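Local coordinates for beta 1-3 glucanase (PDB 5H4E), which probably hydrolyses beta-1,3-glucans, as expected of a glycoside hydrolase family 64 domain, at residues Val9-Lys14 and Lys367-Asn372; Trp28-Lys33 and Ser85-Pro90; Ile89-Gly94 and Met141-Asp146; Gly147-Thr152 and Thr360-Asp365. All coordinates share one frame; numbering follows the deposited sequence.

How the contacts relate
The four contacts lie close together, their centres 9 to 15 Å apart, in and between two packed beta sheets. Contact 1 pairs the first and last long strands of the chain, so the segments of the other three fall between its two in sequence. Contact 2 packs strand 26-33 of the antiparallel sheet against strand 86-92 of the mixed sheet. Contact 3 shares I89 and P90 with contact 2 and pairs the end of strand 86-92 with strand 136-144. Contact 4 continues the antiparallel sheet from strand 147-151 to strand 361-363, just before the strand 366-374 of contact 1. Contact 1 thus joins the two ends of the chain, and contacts 2 and 3 link the two sheets.

Contact 1 (Val9-Lys14 and Lys367-Asn372); sequences VTLQVK and KYAIIN
T10 to K14 run parallel to Y368 to N372 as neighbouring strands, with the axes of these short segments 4.6 Å apart at closest approach and inclined by 21°. The backbone ladder has four bonds. A369 N reaches T10 O at 2.9 Å, and Q12 N reaches A369 O at 2.8 Å. I371 N then bonds to Q12 O, and K14 N to I371 O. L11, V13, A369 and I371 share one face of the sheet. There L11 CD2 touches A369 CB at 3.9 Å. T10, Q12, K14, Y368, I370 and N372 occupy the opposite face. Q12 and I370 lie alongside each other, and I370 CD1 meets Q12 CB at 3.5 Å. The Q12 chain turns about its CB-CG bond (chi2 74°). This folds its amide back over its own strand, where NE2 gives a straight 3.0 Å bond to V13 O. The same NE2 also bonds to S85 OG. N372 OD1 rests 3.4 Å from K14 CB and accepts from N16 ND2, while N372 ND2 bonds to N163 OD1. Near the start of strand 366-374, K367 and Y368 both face V167, a classic beta bulge. In the mixed sheet, strand 86-92 flanks V9-K14 and strand 162-168 flanks K367-N372. M97 and I99 of strand 95-101 pack against the face carrying L11, V13 and I371.

Contact 2 (Trp28-Lys33 and Ser85-Pro90); sequences WAIVGK and SYAYIP
W28 and A87 meet face to methyl, in a layer where two beta sheets pack as in a sandwich. W28-K33 belongs to the antiparallel sheet and S85-P90 to the edge of the mixed sheet. Strands 28-33 and 86-89 run the same way, inclined by only 14°, with their axes 8.8 Å apart. Side chains of W28, I30, A87 and I89 bridge that gap. A87 CB sits over one face of the W28 indole, 3.9 Å from the centroid of the six-membered ring and 28° off its normal, a CH-pi contact. W28 CG lies between its backbone N and carbonyl carbon (chi1 66°), and the indole reaches across toward A87. The ring nitrogen NE1 is bonded to Q84 O, which helps fix the rotation of the indole. I30 makes the second contact on A87. Its CD1 touches A87 CB at 3.5 Å, so A87 is contacted by both W28 and I30. The I30 side chain also crosses that of I89 at about a right angle. Y86 and Y88 leave the strand on the side away from W28 and I30. M97 of strand 95-101 contacts both W28 and I30, and L11 of strand 9-16 contacts I30. At the far end of this row, I30 CD1 lies 3.7 Å from the I89 branch methyl CG2.

Contact 3 (Ile89-Gly94 and Met141-Asp146); sequences IPKIIG and MAWTND
I92 and W143 form an antiparallel hydrogen-bonded beta pair just before the chain turns a corner at I93 and G94. W143 N gives a 2.8 Å bond to I92 O. I92 N returns a 3.1 Å bond to W143 O, in the carbonyl plane and on a lone pair. W143 buries the largest area in this contact. With CG anti to the backbone N (chi1 -176°), its indole runs back under K91 and along P90 and I89. K91 crosses it at about a right angle. K91 CD stands 3.5 Å over the centroid of the five-membered ring, almost on the normal, and CE follows at 3.5 Å from NE1. K91 NZ is farther off, at most a weak cation-pi partner. At the rim of the indole, near its plane, I89 O is 3.4 Å from W143 CZ3. This corner passes the chain from strand 86-92 of the mixed sheet to strand 95-101 of the antiparallel one. G94 has a positive phi of 49°, which favours glycine. On the buried side I89 CD1 approaches M141 SD at 4.3 Å. Beyond W143, T144 OG1 accepts a bond from D146 N, an ST turn that leads to strand 147-151.

Contact 4 (Gly147-Thr152 and Thr360-Asp365); sequences GLWINT and TLHVAD
W149 and H362 stack in an offset pair on one face of an antiparallel sheet. Their planes are inclined by 21°, and the H362 ring lies 4.0 Å, centroid to centroid, from the six-membered ring of the indole. H362 ND1 is over the middle of the indole, while T360 CG2 meets the edge near its plane, 3.6 Å from W149 CD1. L148 O lies at the edge of the imidazole. H362 CB also sits over the five-membered ring in a CH-pi contact. The two residues form a non-hydrogen-bonded pair between strands 147-151 and 361-363, which extend the sheet beyond strand 136-144. Hydrogen-bonded pairs flank them. L148 N bonds to V363 O at 3.0 Å, and L361 N to I150 O at 2.8 Å. L148 O is gripped twice, by V363 N in the carbonyl plane and by H362 ND1 from above that plane, at 3.1 Å. The second bond is bent, at 145°, but it helps hold the imidazole in its stack. On the opposite face I150 CG2 touches L361 CB at 4.0 Å, and L361 goes on to I164 and L166 of strand 162-168. The G147 backbone (phi 116°) itself calls for glycine, because a CB would press on D146 O; it would also hit V363 and A364. Beyond the ladder, N151 ND2 bonds to T152 O at 3.0 Å and also to E140 OE1 of strand 136-144.

Contact 1 (Val9-Lys14 and Lys367-Asn372)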
loop_
_atom_site.group_PDB
_atom_site.type_symbol
_atom_site.label_atom_id
_atom_site.label_comp_id
_atom_site.label_asym_id
_atom_site.label_seq_id
_atom_site.Cartn_x
_atom_site.Cartn_y
_atom_site.Cartn_z
ATOM N N VAL A 9 -13.623 1.621 -17.239
ATOM C CA VAL A 9 -13.629 0.424 -16.400
ATOM C C VAL A 9 -14.594 0.673 -15.245
ATOM O O VAL A 9 -14.645 1.771 -14.691
ATOM C CB VAL A 9 -12.223 0.079 -15.851
ATOM C CG1 VAL A 9 -12.306 -1.026 -14.797
ATOM C CG2 VAL A 9 -11.287 -0.331 -16.988
ATOM N N THR A 10 -15.382 -0.329 -14.897
ATOM C CA THR A 10 -16.274 -0.186 -13.758
ATOM C C THR A 10 -15.663 -0.851 -12.529
ATOM O O THR A 10 -15.142 -1.966 -12.607
ATOM C CB THR A 10 -17.660 -0.792 -14.054
ATOM O OG1 THR A 10 -18.222 -0.134 -15.195
ATOM C CG2 THR A 10 -18.599 -0.635 -12.857
ATOM N N LEU A 11 -15.721 -0.144 -11.404
ATOM C CA LEU A 11 -15.345 -0.683 -10.110
ATOM C C LEU A 11 -16.606 -0.869 -9.256
ATOM O O LEU A 11 -17.230 0.101 -8.841
ATOM C CB LEU A 11 -14.348 0.250 -9.429
ATOM C CG LEU A 11 -13.152 0.653 -10.297
ATOM C CD1 LEU A 11 -12.315 1.675 -9.574
ATOM C CD2 LEU A 11 -12.297 -0.564 -10.681
ATOM N N GLN A 12 -16.992 -2.118 -9.017
ATOM C CA GLN A 12 -18.234 -2.412 -8.313
ATOM C C GLN A 12 -17.964 -2.696 -6.842
ATOM O O GLN A 12 -17.206 -3.606 -6.528
ATOM C CB GLN A 12 -18.936 -3.614 -8.956
ATOM C CG GLN A 12 -20.165 -4.112 -8.198
ATOM C CD GLN A 12 -21.347 -3.171 -8.369
ATOM O OE1 GLN A 12 -21.804 -2.927 -9.490
ATOM N NE2 GLN A 12 -21.822 -2.611 -7.267
ATOM N N VAL A 13 -18.571 -1.922 -5.938
ATOM C CA VAL A 13 -18.450 -2.243 -4.513
ATOM C C VAL A 13 -19.444 -3.349 -4.175
ATOM O O VAL A 13 -20.620 -3.274 -4.550
ATOM C CB VAL A 13 -18.700 -1.014 -3.592
ATOM C CG1 VAL A 13 -18.519 -1.404 -2.118
ATOM C CG2 VAL A 13 -17.745 0.131 -3.941
ATOM N N LYS A 14 -18.963 -4.390 -3.498
ATOM C CA LYS A 14 -19.835 -5.454 -3.009
ATOM C C LYS A 14 -19.803 -5.534 -1.482
ATOM O O LYS A 14 -18.744 -5.703 -0.874
ATOM C CB LYS A 14 -19.440 -6.802 -3.621
ATOM C CG LYS A 14 -20.327 -7.953 -3.204
ATOM C CD LYS A 14 -21.663 -7.934 -3.925
ATOM C CE LYS A 14 -22.530 -9.098 -3.459
ATOM N NZ LYS A 14 -21.708 -10.344 -3.316
ATOM N N LYS A 367 -11.917 -4.984 -17.944
ATOM C CA LYS A 367 -13.357 -4.817 -18.143
ATOM C C LYS A 367 -13.996 -4.231 -16.891
ATOM O O LYS A 367 -14.609 -3.159 -16.930
ATOM C CB LYS A 367 -14.002 -6.159 -18.480
ATOM C CG LYS A 367 -15.446 -6.086 -18.935
ATOM C CD LYS A 367 -15.948 -7.494 -19.219
ATOM C CE LYS A 367 -17.347 -7.499 -19.796
ATOM N NZ LYS A 367 -17.632 -8.815 -20.450
ATOM N N TYR A 368 -13.845 -4.933 -15.773
ATOM C CA TYR A 368 -14.343 -4.409 -14.506
ATOM C C TYR A 368 -13.633 -5.068 -13.331
ATOM O O TYR A 368 -12.976 -6.102 -13.493
ATOM C CB TYR A 368 -15.868 -4.607 -14.388
ATOM C CG TYR A 368 -16.307 -6.057 -14.289
ATOM C CD1 TYR A 368 -16.689 -6.768 -15.427
ATOM C CD2 TYR A 368 -16.363 -6.710 -13.059
ATOM C CE1 TYR A 368 -17.094 -8.083 -15.346
ATOM C CE2 TYR A 368 -16.761 -8.041 -12.973
ATOM C CZ TYR A 368 -17.127 -8.714 -14.122
ATOM O OH TYR A 368 -17.529 -10.029 -14.047
ATOM N N ALA A 369 -13.787 -4.466 -12.149
ATOM C CA ALA A 369 -13.339 -5.094 -10.906
ATOM C C ALA A 369 -14.448 -5.070 -9.870
ATOM O O ALA A 369 -15.268 -4.151 -9.842
ATOM C CB ALA A 369 -12.070 -4.405 -10.352
ATOM N N ILE A 370 -14.494 -6.110 -9.043
ATOM C CA ILE A 370 -15.384 -6.128 -7.888
ATOM C C ILE A 370 -14.577 -5.862 -6.623
ATOM O O ILE A 370 -13.591 -6.555 -6.361
ATOM C CB ILE A 370 -16.107 -7.484 -7.700
ATOM C CG1 ILE A 370 -16.874 -7.917 -8.961
ATOM C CG2 ILE A 370 -16.996 -7.432 -6.458
ATOM C CD1 ILE A 370 -17.978 -6.999 -9.354
ATOM N N ILE A 371 -14.984 -4.873 -5.834
ATOM C CA ILE A 371 -14.298 -4.636 -4.573
ATOM C C ILE A 371 -15.181 -5.144 -3.445
ATOM O O ILE A 371 -16.215 -4.564 -3.110
ATOM C CB ILE A 371 -13.928 -3.170 -4.409
ATOM C CG1 ILE A 371 -13.120 -2.742 -5.646
ATOM C CG2 ILE A 371 -13.092 -2.964 -3.141
ATOM C CD1 ILE A 371 -12.869 -1.267 -5.743
ATOM N N ASN A 372 -14.758 -6.281 -2.909
ATOM C CA ASN A 372 -15.483 -6.999 -1.883
ATOM C C ASN A 372 -15.093 -6.515 -0.507
ATOM O O ASN A 372 -14.012 -6.833 -0.030
ATOM C CB ASN A 372 -15.205 -8.498 -1.990
ATOM C CG ASN A 372 -15.782 -9.104 -3.243
ATOM O OD1 ASN A 372 -17.005 -9.147 -3.423
ATOM N ND2 ASN A 372 -14.913 -9.574 -4.121
#

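Contact 2 (Trp28-Lys33 and Ser85-Pro90)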
loop_
_atom_site.group_PDB
_atom_site.type_symbol
_atom_site.label_atom_id
_atom_site.label_comp_id
_atom_site.label_asym_id
_atom_site.label_seq_id
_atom_site.Cartn_x
_atom_site.Cartn_y
_atom_site.Cartn_z
ATOM N N TRP A 28 -17.881 5.616 -0.701
ATOM C CA TRP A 28 -16.677 5.562 -1.523
ATOM C C TRP A 28 -16.346 6.897 -2.189
ATOM O O TRP A 28 -17.238 7.709 -2.475
ATOM C CB TRP A 28 -16.803 4.474 -2.587
ATOM C CG TRP A 28 -17.863 4.746 -3.601
ATOM C CD1 TRP A 28 -19.168 4.336 -3.555
ATOM C CD2 TRP A 28 -17.716 5.470 -4.819
ATOM N NE1 TRP A 28 -19.836 4.762 -4.672
ATOM C CE2 TRP A 28 -18.968 5.467 -5.461
ATOM C CE3 TRP A 28 -16.645 6.125 -5.434
ATOM C CZ2 TRP A 28 -19.180 6.096 -6.677
ATOM C CZ3 TRP A 28 -16.862 6.747 -6.646
ATOM C CH2 TRP A 28 -18.118 6.724 -7.255
ATOM N N ALA A 29 -15.054 7.107 -2.419
ATOM C CA ALA A 29 -14.539 8.233 -3.186
ATOM C C ALA A 29 -13.292 7.768 -3.924
ATOM O O ALA A 29 -12.521 6.973 -3.389
ATOM C CB ALA A 29 -14.213 9.421 -2.270
ATOM N N ILE A 30 -13.095 8.232 -5.155
ATOM C CA ILE A 30 -11.843 7.948 -5.869
ATOM C C ILE A 30 -11.083 9.243 -6.109
ATOM O O ILE A 30 -11.616 10.176 -6.709
ATOM C CB ILE A 30 -12.081 7.263 -7.223
ATOM C CG1 ILE A 30 -12.826 5.938 -7.023
ATOM C CG2 ILE A 30 -10.758 7.018 -7.937
ATOM C CD1 ILE A 30 -13.247 5.287 -8.341
ATOM N N VAL A 31 -9.838 9.283 -5.655
ATOM C CA VAL A 31 -8.982 10.436 -5.860
ATOM C C VAL A 31 -7.716 9.993 -6.571
ATOM O O VAL A 31 -7.240 8.877 -6.371
ATOM C CB VAL A 31 -8.652 11.127 -4.525
ATOM C CG1 VAL A 31 -9.922 11.676 -3.907
ATOM C CG2 VAL A 31 -7.985 10.147 -3.566
ATOM N N GLY A 32 -7.174 10.854 -7.418
ATOM C CA GLY A 32 -6.027 10.464 -8.212
ATOM C C GLY A 32 -5.531 11.622 -9.050
ATOM O O GLY A 32 -5.800 12.778 -8.730
ATOM N N LYS A 33 -4.795 11.318 -10.114
ATOM C CA LYS A 33 -4.307 12.369 -11.001
ATOM C C LYS A 33 -4.756 12.163 -12.440
ATOM O O LYS A 33 -4.777 11.039 -12.937
ATOM C CB LYS A 33 -2.786 12.452 -10.936
ATOM C CG LYS A 33 -2.300 13.194 -9.696
ATOM C CD LYS A 33 -0.987 12.635 -9.195
ATOM C CE LYS A 33 0.189 13.099 -10.019
ATOM N NZ LYS A 33 1.456 12.578 -9.419
ATOM N N SER A 85 -23.547 2.162 -6.250
ATOM C CA SER A 85 -22.713 1.129 -5.638
ATOM C C SER A 85 -21.447 0.853 -6.439
ATOM O O SER A 85 -20.619 0.027 -6.052
ATOM C CB SER A 85 -23.506 -0.169 -5.487
ATOM O OG SER A 85 -23.847 -0.695 -6.770
ATOM N N TYR A 86 -21.308 1.543 -7.560
ATOM C CA TYR A 86 -20.202 1.314 -8.478
ATOM C C TYR A 86 -19.623 2.650 -8.933
ATOM O O TYR A 86 -20.301 3.678 -8.900
ATOM C CB TYR A 86 -20.666 0.502 -9.689
ATOM C CG TYR A 86 -21.836 1.164 -10.389
ATOM C CD1 TYR A 86 -23.143 0.898 -9.991
ATOM C CD2 TYR A 86 -21.634 2.098 -11.407
ATOM C CE1 TYR A 86 -24.227 1.531 -10.605
ATOM C CE2 TYR A 86 -22.715 2.741 -12.028
ATOM C CZ TYR A 86 -24.005 2.446 -11.622
ATOM O OH TYR A 86 -25.076 3.062 -12.227
ATOM N N ALA A 87 -18.372 2.611 -9.374
ATOM C CA ALA A 87 -17.702 3.756 -9.968
ATOM C C ALA A 87 -17.250 3.443 -11.396
ATOM O O ALA A 87 -16.910 2.296 -11.709
ATOM C CB ALA A 87 -16.512 4.157 -9.118
ATOM N N TYR A 88 -17.272 4.450 -12.262
ATOM C CA TYR A 88 -16.604 4.356 -13.565
ATOM C C TYR A 88 -15.268 5.060 -13.484
ATOM O O TYR A 88 -15.202 6.153 -12.938
ATOM C CB TYR A 88 -17.428 5.003 -14.681
ATOM C CG TYR A 88 -18.808 4.438 -14.889
ATOM C CD1 TYR A 88 -18.981 3.188 -15.476
ATOM C CD2 TYR A 88 -19.939 5.169 -14.540
ATOM C CE1 TYR A 88 -20.239 2.674 -15.698
ATOM C CE2 TYR A 88 -21.209 4.661 -14.754
ATOM C CZ TYR A 88 -21.348 3.414 -15.338
ATOM O OH TYR A 88 -22.590 2.885 -15.555
ATOM N N ILE A 89 -14.201 4.458 -14.011
ATOM C CA ILE A 89 -12.956 5.217 -14.176
ATOM C C ILE A 89 -12.510 5.231 -15.627
ATOM O O ILE A 89 -12.705 4.246 -16.359
ATOM C CB ILE A 89 -11.771 4.673 -13.301
ATOM C CG1 ILE A 89 -11.519 3.196 -13.573
ATOM C CG2 ILE A 89 -12.039 4.895 -11.823
ATOM C CD1 ILE A 89 -10.135 2.745 -13.139
ATOM N N PRO A 90 -11.931 6.364 -16.054
ATOM C CA PRO A 90 -11.218 6.480 -17.320
ATOM C C PRO A 90 -9.754 6.202 -17.035
ATOM O O PRO A 90 -9.458 5.847 -15.892
ATOM C CB PRO A 90 -11.449 7.935 -17.708
ATOM C CG PRO A 90 -11.368 8.635 -16.384
ATOM C CD PRO A 90 -11.980 7.665 -15.354
#

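Contact 3 (Ile89-Gly94 and Met141-Asp146)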
loop_
_atom_site.group_PDB
_atom_site.type_symbol
_atom_site.label_atom_id
_atom_site.label_comp_id
_atom_site.label_asym_id
_atom_site.label_seq_id
_atom_site.Cartn_x
_atom_site.Cartn_y
_atom_site.Cartn_z
ATOM N N ILE A 89 -14.201 4.458 -14.011
ATOM C CA ILE A 89 -12.956 5.217 -14.176
ATOM C C ILE A 89 -12.510 5.231 -15.627
ATOM O O ILE A 89 -12.705 4.246 -16.359
ATOM C CB ILE A 89 -11.771 4.673 -13.301
ATOM C CG1 ILE A 89 -11.519 3.196 -13.573
ATOM C CG2 ILE A 89 -12.039 4.895 -11.823
ATOM C CD1 ILE A 89 -10.135 2.745 -13.139
ATOM N N PRO A 90 -11.931 6.364 -16.054
ATOM C CA PRO A 90 -11.218 6.480 -17.320
ATOM C C PRO A 90 -9.754 6.202 -17.035
ATOM O O PRO A 90 -9.458 5.847 -15.892
ATOM C CB PRO A 90 -11.449 7.935 -17.708
ATOM C CG PRO A 90 -11.368 8.635 -16.384
ATOM C CD PRO A 90 -11.980 7.665 -15.354
ATOM N N LYS A 91 -8.868 6.347 -18.018
ATOM C CA LYS A 91 -7.430 6.301 -17.749
ATOM C C LYS A 91 -7.135 7.250 -16.585
ATOM O O LYS A 91 -7.718 8.334 -16.509
ATOM C CB LYS A 91 -6.621 6.698 -18.984
ATOM C CG LYS A 91 -6.786 5.781 -20.187
ATOM C CD LYS A 91 -6.085 4.468 -19.984
ATOM C CE LYS A 91 -6.112 3.625 -21.270
ATOM N NZ LYS A 91 -5.490 4.338 -22.428
ATOM N N ILE A 92 -6.267 6.824 -15.669
ATOM C CA ILE A 92 -6.021 7.588 -14.447
ATOM C C ILE A 92 -4.755 7.067 -13.775
ATOM O O ILE A 92 -4.418 5.888 -13.895
ATOM C CB ILE A 92 -7.237 7.503 -13.468
ATOM C CG1 ILE A 92 -7.113 8.516 -12.320
ATOM C CG2 ILE A 92 -7.416 6.081 -12.937
ATOM C CD1 ILE A 92 -8.382 8.611 -11.459
ATOM N N ILE A 93 -4.041 7.945 -13.080
ATOM C CA ILE A 93 -2.822 7.527 -12.395
ATOM C C ILE A 93 -2.826 7.876 -10.905
ATOM O O ILE A 93 -3.560 8.767 -10.467
ATOM C CB ILE A 93 -1.582 8.144 -13.059
ATOM C CG1 ILE A 93 -1.657 9.664 -13.038
ATOM C CG2 ILE A 93 -1.464 7.664 -14.497
ATOM C CD1 ILE A 93 -0.525 10.310 -13.809
ATOM N N GLY A 94 -2.004 7.152 -10.144
ATOM C CA GLY A 94 -1.843 7.371 -8.716
ATOM C C GLY A 94 -3.161 7.468 -7.970
ATOM O O GLY A 94 -3.332 8.318 -7.099
ATOM N N MET A 141 -4.916 2.037 -7.574
ATOM C CA MET A 141 -5.017 1.632 -8.978
ATOM C C MET A 141 -4.451 2.662 -9.934
ATOM O O MET A 141 -4.345 3.844 -9.611
ATOM C CB MET A 141 -6.469 1.343 -9.355
ATOM C CG MET A 141 -7.259 2.563 -9.706
ATOM S SD MET A 141 -8.908 2.405 -9.021
ATOM C CE MET A 141 -8.481 2.758 -7.330
ATOM N N ALA A 142 -4.053 2.184 -11.106
ATOM C CA ALA A 142 -3.667 3.069 -12.198
ATOM C C ALA A 142 -4.022 2.380 -13.503
ATOM O O ALA A 142 -3.845 1.168 -13.643
ATOM C CB ALA A 142 -2.194 3.402 -12.141
ATOM N N TRP A 143 -4.554 3.150 -14.442
ATOM C CA TRP A 143 -4.889 2.622 -15.745
ATOM C C TRP A 143 -4.136 3.473 -16.749
ATOM O O TRP A 143 -4.430 4.659 -16.909
ATOM C CB TRP A 143 -6.395 2.659 -15.979
ATOM C CG TRP A 143 -6.844 2.048 -17.274
ATOM C CD1 TRP A 143 -6.133 1.214 -18.096
ATOM C CD2 TRP A 143 -8.112 2.243 -17.895
ATOM N NE1 TRP A 143 -6.892 0.879 -19.199
ATOM C CE2 TRP A 143 -8.112 1.502 -19.097
ATOM C CE3 TRP A 143 -9.250 2.982 -17.556
ATOM C CZ2 TRP A 143 -9.213 1.467 -19.948
ATOM C CZ3 TRP A 143 -10.333 2.953 -18.402
ATOM C CH2 TRP A 143 -10.309 2.204 -19.587
ATOM N N THR A 144 -3.144 2.869 -17.393
ATOM C CA THR A 144 -2.253 3.603 -18.280
ATOM C C THR A 144 -2.253 2.999 -19.668
ATOM O O THR A 144 -3.056 2.115 -19.970
ATOM C CB THR A 144 -0.822 3.601 -17.746
ATOM O OG1 THR A 144 -0.314 2.262 -17.784
ATOM C CG2 THR A 144 -0.793 4.105 -16.301
ATOM N N ASN A 145 -1.330 3.464 -20.501
ATOM C CA ASN A 145 -1.155 2.917 -21.841
ATOM C C ASN A 145 -0.833 1.417 -21.835
ATOM O O ASN A 145 -1.027 0.720 -22.833
ATOM C CB ASN A 145 -0.045 3.680 -22.567
ATOM C CG ASN A 145 0.175 3.179 -23.977
ATOM O OD1 ASN A 145 -0.784 2.992 -24.734
ATOM N ND2 ASN A 145 1.442 2.944 -24.339
ATOM N N ASP A 146 -0.353 0.927 -20.697
ATOM C CA ASP A 146 0.105 -0.450 -20.575
ATOM C C ASP A 146 -0.859 -1.361 -19.812
ATOM O O ASP A 146 -0.521 -2.506 -19.510
ATOM C CB ASP A 146 1.476 -0.468 -19.905
ATOM C CG ASP A 146 2.505 0.325 -20.687
ATOM O OD1 ASP A 146 2.432 0.307 -21.938
ATOM O OD2 ASP A 146 3.378 0.963 -20.058
#

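Contact 4 (Gly147-Thr152 and Thr360-Asp365)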
loop_
_atom_site.group_PDB
_atom_site.type_symbol
_atom_site.label_atom_id
_atom_site.label_comp_id
_atom_site.label_asym_id
_atom_site.label_seq_id
_atom_site.Cartn_x
_atom_site.Cartn_y
_atom_site.Cartn_z
ATOM N N GLY A 147 -2.057 -0.866 -19.519
ATOM C CA GLY A 147 -3.064 -1.674 -18.850
ATOM C C GLY A 147 -3.426 -1.122 -17.482
ATOM O O GLY A 147 -3.045 -0.008 -17.125
ATOM N N LEU A 148 -4.149 -1.918 -16.708
ATOM C CA LEU A 148 -4.639 -1.490 -15.402
ATOM C C LEU A 148 -3.981 -2.316 -14.304
ATOM O O LEU A 148 -3.855 -3.530 -14.434
ATOM C CB LEU A 148 -6.162 -1.620 -15.341
ATOM C CG LEU A 148 -6.939 -1.181 -14.097
ATOM C CD1 LEU A 148 -8.345 -0.810 -14.532
ATOM C CD2 LEU A 148 -6.989 -2.294 -13.083
ATOM N N TRP A 149 -3.567 -1.644 -13.230
ATOM C CA TRP A 149 -3.073 -2.298 -12.019
ATOM C C TRP A 149 -4.017 -1.921 -10.903
ATOM O O TRP A 149 -4.379 -0.763 -10.793
ATOM C CB TRP A 149 -1.661 -1.834 -11.640
ATOM C CG TRP A 149 -0.552 -2.336 -12.502
ATOM C CD1 TRP A 149 0.386 -3.287 -12.172
ATOM C CD2 TRP A 149 -0.234 -1.903 -13.827
ATOM N NE1 TRP A 149 1.255 -3.472 -13.217
ATOM C CE2 TRP A 149 0.897 -2.639 -14.247
ATOM C CE3 TRP A 149 -0.799 -0.973 -14.705
ATOM C CZ2 TRP A 149 1.476 -2.467 -15.505
ATOM C CZ3 TRP A 149 -0.225 -0.809 -15.962
ATOM C CH2 TRP A 149 0.904 -1.551 -16.346
ATOM N N ILE A 150 -4.425 -2.875 -10.080
ATOM C CA ILE A 150 -5.264 -2.529 -8.945
ATOM C C ILE A 150 -4.895 -3.455 -7.795
ATOM O O ILE A 150 -4.543 -4.617 -8.022
ATOM C CB ILE A 150 -6.776 -2.606 -9.311
ATOM C CG1 ILE A 150 -7.645 -2.220 -8.112
ATOM C CG2 ILE A 150 -7.152 -3.999 -9.862
ATOM C CD1 ILE A 150 -9.086 -1.911 -8.480
ATOM N N ASN A 151 -4.894 -2.937 -6.567
ATOM C CA ASN A 151 -4.509 -3.780 -5.432
ATOM C C ASN A 151 -5.118 -3.329 -4.109
ATOM O O ASN A 151 -5.380 -2.134 -3.906
ATOM C CB ASN A 151 -2.970 -3.839 -5.286
ATOM C CG ASN A 151 -2.342 -2.463 -5.081
ATOM O OD1 ASN A 151 -2.044 -1.762 -6.044
ATOM N ND2 ASN A 151 -2.140 -2.071 -3.819
ATOM N N THR A 152 -5.357 -4.301 -3.230
ATOM C CA THR A 152 -5.537 -4.019 -1.808
ATOM C C THR A 152 -4.174 -3.691 -1.218
ATOM O O THR A 152 -3.135 -4.018 -1.809
ATOM C CB THR A 152 -6.124 -5.209 -1.042
ATOM O OG1 THR A 152 -5.175 -6.288 -1.012
ATOM C CG2 THR A 152 -7.419 -5.693 -1.671
ATOM N N THR A 360 -1.143 -7.305 -6.145
ATOM C CA THR A 360 -1.368 -6.564 -7.384
ATOM C C THR A 360 -2.043 -7.427 -8.435
ATOM O O THR A 360 -1.549 -8.497 -8.774
ATOM C CB THR A 360 -0.063 -6.004 -7.989
ATOM O OG1 THR A 360 0.466 -4.984 -7.132
ATOM C CG2 THR A 360 -0.351 -5.381 -9.375
ATOM N N LEU A 361 -3.181 -6.946 -8.922
ATOM C CA LEU A 361 -3.858 -7.498 -10.095
ATOM C C LEU A 361 -3.526 -6.624 -11.295
ATOM O O LEU A 361 -3.462 -5.401 -11.175
ATOM C CB LEU A 361 -5.379 -7.546 -9.881
ATOM C CG LEU A 361 -5.880 -8.392 -8.705
ATOM C CD1 LEU A 361 -7.128 -7.773 -8.101
ATOM C CD2 LEU A 361 -6.175 -9.794 -9.170
ATOM N N HIS A 362 -3.320 -7.243 -12.455
ATOM C CA HIS A 362 -2.943 -6.492 -13.646
ATOM C C HIS A 362 -3.418 -7.177 -14.918
ATOM O O HIS A 362 -3.295 -8.397 -15.051
ATOM C CB HIS A 362 -1.428 -6.309 -13.697
ATOM C CG HIS A 362 -0.909 -5.900 -15.039
ATOM N ND1 HIS A 362 -1.222 -4.690 -15.624
ATOM C CD2 HIS A 362 -0.084 -6.536 -15.904
ATOM C CE1 HIS A 362 -0.619 -4.603 -16.797
ATOM N NE2 HIS A 362 0.080 -5.709 -16.989
ATOM N N VAL A 363 -3.957 -6.390 -15.846
ATOM C CA VAL A 363 -4.283 -6.899 -17.177
ATOM C C VAL A 363 -4.308 -5.756 -18.193
ATOM O O VAL A 363 -4.651 -4.611 -17.871
ATOM C CB VAL A 363 -5.642 -7.645 -17.199
ATOM C CG1 VAL A 363 -6.792 -6.660 -17.116
ATOM C CG2 VAL A 363 -5.759 -8.518 -18.462
ATOM N N ALA A 364 -3.930 -6.075 -19.424
ATOM C CA ALA A 364 -3.814 -5.069 -20.474
ATOM C C ALA A 364 -5.168 -4.474 -20.818
ATOM O O ALA A 364 -5.277 -3.286 -21.138
ATOM C CB ALA A 364 -3.185 -5.681 -21.726
ATOM N N ASP A 365 -6.190 -5.322 -20.780
ATOM C CA ASP A 365 -7.511 -4.978 -21.300
ATOM C C ASP A 365 -8.612 -5.157 -20.256
ATOM O O ASP A 365 -9.446 -6.039 -20.370
ATOM C CB ASP A 365 -7.820 -5.825 -22.548
ATOM C CG ASP A 365 -7.779 -7.337 -22.273
ATOM O OD1 ASP A 365 -7.084 -7.776 -21.320
ATOM O OD2 ASP A 365 -8.445 -8.090 -23.024
#